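Local coordinates for protein MTH169 (Methanobacterium thermoautotrophicum, PDB 1GTD) that is of unknown function but is a small alpha/beta protein of the PurS-like family, found here in an assembly of four chains, at residues B[2-6]-B[46-52]. Residues are numbered along the deposited sequence; the frame is centred on the assembly and turned at random.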
ATOM      1  N   LYS B   2      26.847   9.891   1.688  1.00 34.98           N
ATOM      2  CA  LYS B   2      28.015   9.014   2.013  1.00 35.27           C
ATOM      3  C   LYS B   2      27.657   7.548   1.741  1.00 34.86           C
ATOM      4  O   LYS B   2      28.341   6.872   0.976  1.00 34.99           O
ATOM      5  CB  LYS B   2      28.418   9.187   3.485  1.00 34.89           C
ATOM      6  CG  LYS B   2      29.862   8.818   3.808  1.00 36.06           C
ATOM      7  CD  LYS B   2      30.054   8.696   5.326  1.00 37.36           C
ATOM      8  CE  LYS B   2      31.511   8.454   5.727  1.00 36.53           C
ATOM      9  NZ  LYS B   2      32.314   9.709   5.740  1.00 36.68           N
ATOM     10  N   PHE B   3      26.583   7.066   2.362  1.00 34.56           N
ATOM     11  CA  PHE B   3      26.150   5.682   2.177  1.00 34.95           C
ATOM     12  C   PHE B   3      24.798   5.549   1.500  1.00 34.45           C
ATOM     13  O   PHE B   3      23.809   6.126   1.943  1.00 35.08           O
ATOM     14  CB  PHE B   3      26.091   4.938   3.516  1.00 34.67           C
ATOM     15  CG  PHE B   3      27.435   4.643   4.108  1.00 34.95           C
ATOM     16  CD1 PHE B   3      28.054   5.555   4.955  1.00 35.22           C
ATOM     17  CD2 PHE B   3      28.095   3.453   3.803  1.00 34.96           C
ATOM     18  CE1 PHE B   3      29.309   5.286   5.492  1.00 35.60           C
ATOM     19  CE2 PHE B   3      29.353   3.177   4.337  1.00 35.39           C
ATOM     20  CZ  PHE B   3      29.961   4.093   5.182  1.00 35.03           C
HETATM   21  N   MSE B   4      24.766   4.767   0.432  1.00 35.75           N
HETATM   22  CA  MSE B   4      23.546   4.518  -0.321  1.00 37.47           C
HETATM   23  C   MSE B   4      22.955   3.198   0.193  1.00 33.94           C
HETATM   24  O   MSE B   4      23.539   2.126   0.004  1.00 31.27           O
HETATM   25  CB  MSE B   4      23.897   4.430  -1.800  1.00 45.46           C
HETATM   26  CG  MSE B   4      22.729   4.511  -2.742  1.00 57.14           C
HETATM   27 SE   MSE B   4      23.240   5.280  -4.470  1.00 78.34          SE
HETATM   28  CE  MSE B   4      23.887   3.661  -5.357  1.00 69.96           C
ATOM     29  N   VAL B   5      21.799   3.281   0.848  1.00 29.67           N
ATOM     30  CA  VAL B   5      21.156   2.103   1.422  1.00 26.34           C
ATOM     31  C   VAL B   5      19.933   1.613   0.656  1.00 25.89           C
ATOM     32  O   VAL B   5      19.138   2.410   0.168  1.00 25.31           O
ATOM     33  CB  VAL B   5      20.713   2.379   2.883  1.00 25.19           C
ATOM     34  CG1 VAL B   5      20.250   1.086   3.550  1.00 22.92           C
ATOM     35  CG2 VAL B   5      21.846   3.030   3.662  1.00 22.37           C
ATOM     36  N   GLU B   6      19.792   0.294   0.552  1.00 25.32           N
ATOM     37  CA  GLU B   6      18.634  -0.298  -0.111  1.00 24.60           C
ATOM     38  C   GLU B   6      18.095  -1.468   0.705  1.00 22.67           C
ATOM     39  O   GLU B   6      18.808  -2.447   0.948  1.00 21.66           O
ATOM     40  CB  GLU B   6      18.968  -0.804  -1.514  1.00 25.90           C
ATOM     41  CG  GLU B   6      17.764  -1.500  -2.161  1.00 28.80           C
ATOM     42  CD  GLU B   6      18.038  -2.032  -3.555  1.00 31.29           C
ATOM     43  OE1 GLU B   6      18.984  -2.836  -3.716  1.00 35.19           O
ATOM     44  OE2 GLU B   6      17.295  -1.657  -4.490  1.00 31.53           O
ATOM     45  N   THR B  46      19.835   7.650   1.366  1.00 30.30           N
ATOM     46  CA  THR B  46      21.202   8.024   1.684  1.00 32.05           C
ATOM     47  C   THR B  46      21.377   8.240   3.187  1.00 34.22           C
ATOM     48  O   THR B  46      20.408   8.510   3.905  1.00 33.51           O
ATOM     49  CB  THR B  46      21.574   9.296   0.909  1.00 31.43           C
ATOM     50  OG1 THR B  46      21.731   8.956  -0.471  1.00 30.43           O
ATOM     51  CG2 THR B  46      22.862   9.920   1.439  1.00 32.97           C
HETATM   52  N   MSE B  47      22.617   8.126   3.659  1.00 37.14           N
HETATM   53  CA  MSE B  47      22.896   8.289   5.078  1.00 41.38           C
HETATM   54  C   MSE B  47      24.380   8.498   5.378  1.00 42.56           C
HETATM   55  O   MSE B  47      25.195   7.611   5.141  1.00 43.34           O
HETATM   56  CB  MSE B  47      22.374   7.055   5.809  1.00 44.35           C
HETATM   57  CG  MSE B  47      22.647   6.978   7.293  1.00 48.77           C
HETATM   58 SE   MSE B  47      21.768   5.377   7.989  1.00 56.52          SE
HETATM   59  CE  MSE B  47      20.470   6.200   9.173  1.00 53.22           C
ATOM     60  N   ASP B  48      24.731   9.675   5.891  1.00 44.76           N
ATOM     61  CA  ASP B  48      26.120   9.974   6.244  1.00 47.73           C
ATOM     62  C   ASP B  48      26.433   9.339   7.593  1.00 48.97           C
ATOM     63  O   ASP B  48      25.774   9.638   8.591  1.00 49.18           O
ATOM     64  CB  ASP B  48      26.352  11.485   6.360  1.00 49.46           C
ATOM     65  CG  ASP B  48      26.268  12.199   5.029  1.00 51.67           C
ATOM     66  OD1 ASP B  48      26.944  11.751   4.076  1.00 52.86           O
ATOM     67  OD2 ASP B  48      25.535  13.213   4.939  1.00 51.93           O
ATOM     68  N   GLU B  49      27.433   8.467   7.640  1.00 50.72           N
ATOM     69  CA  GLU B  49      27.772   7.834   8.907  1.00 52.34           C
ATOM     70  C   GLU B  49      29.269   7.637   9.098  1.00 52.42           C
ATOM     71  O   GLU B  49      30.015   7.484   8.132  1.00 52.76           O
ATOM     72  CB  GLU B  49      27.052   6.492   9.036  1.00 53.04           C
ATOM     73  CG  GLU B  49      27.356   5.768  10.338  1.00 54.97           C
ATOM     74  CD  GLU B  49      26.965   6.580  11.565  1.00 56.52           C
ATOM     75  OE1 GLU B  49      27.432   6.251  12.678  1.00 57.51           O
ATOM     76  OE2 GLU B  49      26.186   7.546  11.418  1.00 57.73           O
ATOM     77  N   ASP B  50      29.695   7.645  10.359  1.00 52.72           N
ATOM     78  CA  ASP B  50      31.101   7.469  10.722  1.00 52.13           C
ATOM     79  C   ASP B  50      31.712   6.174  10.195  1.00 50.45           C
ATOM     80  O   ASP B  50      32.893   6.136   9.853  1.00 50.93           O
ATOM     81  CB  ASP B  50      31.269   7.490  12.248  1.00 53.27           C
ATOM     82  CG  ASP B  50      31.059   8.866  12.840  1.00 55.25           C
ATOM     83  OD1 ASP B  50      31.773   9.801  12.422  1.00 56.58           O
ATOM     84  OD2 ASP B  50      30.186   9.017  13.725  1.00 56.20           O
ATOM     85  N   SER B  51      30.911   5.116  10.127  1.00 47.22           N
ATOM     86  CA  SER B  51      31.424   3.837   9.681  1.00 43.69           C
ATOM     87  C   SER B  51      30.357   2.913   9.135  1.00 43.26           C
ATOM     88  O   SER B  51      29.212   2.928   9.588  1.00 43.25           O
ATOM     89  CB  SER B  51      32.120   3.154  10.848  1.00 43.23           C
ATOM     90  OG  SER B  51      31.272   3.143  11.984  1.00 40.87           O
ATOM     91  N   LEU B  52      30.748   2.092   8.167  1.00 42.06           N
ATOM     92  CA  LEU B  52      29.831   1.137   7.567  1.00 41.06           C
ATOM     93  C   LEU B  52      29.170   0.323   8.674  1.00 40.97           C
ATOM     94  O   LEU B  52      27.959   0.074   8.647  1.00 40.80           O
ATOM     95  CB  LEU B  52      30.587   0.197   6.634  1.00 40.28           C
ATOM     96  CG  LEU B  52      29.719  -0.766   5.825  1.00 40.55           C
ATOM     97  CD1 LEU B  52      28.785   0.035   4.937  1.00 40.64           C
ATOM     98  CD2 LEU B  52      30.597  -1.680   4.982  1.00 39.94           C
TER
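Phe3 O receives two donors from the neighbouring strand: Met47 N, in a weak hydrogen bond of 2.9 Å, and the CA-H of Thr46, whose CA lies 3.2 Å from Phe3 O with an angle of 143° at the hydrogen. The return bond, Phe3 N to Met47 O at 3.2 Å, makes Phe3 and Met47 an antiparallel hydrogen-bonded pair. Met4 and Thr46 form the next, non-hydrogen-bonded pair, with their side chains on the face opposite Phe3 and Met47. Beyond the paired residues, Asp48 turns to the first modelled residue: its OD1 accepts a hydrogen bond from Lys2 N at 3.0 Å, approached from above the carboxylate plane. The Lys2 side chain runs nearly extended as far as CE and passes Glu49 O, while NZ remains 6.0 Å from Asp48 OD1, too far for a salt bridge. In the three-stranded antiparallel sheet, strand 3-11 is central, between 37-47 and 73-81, so this contact joins its beginning to the end of an outer strand and the loop that follows. That loop curls round the Phe3 ring. With CG beside the backbone N (chi1 -71°), the ring turns an edge to two carbonyls: Met47 O lies in its plane, 3.5 Å from Phe3 CD1, and Glu49 O lies near that plane. The Leu52 side chain crosses that of Phe3 at about a right angle, Leu52 CD1 meeting Phe3 CE2 obliquely to the ring. Ile79 of strand 73-81 and Val55 of the loop also touch Phe3, while Met47 packs on Val34 of the second subunit.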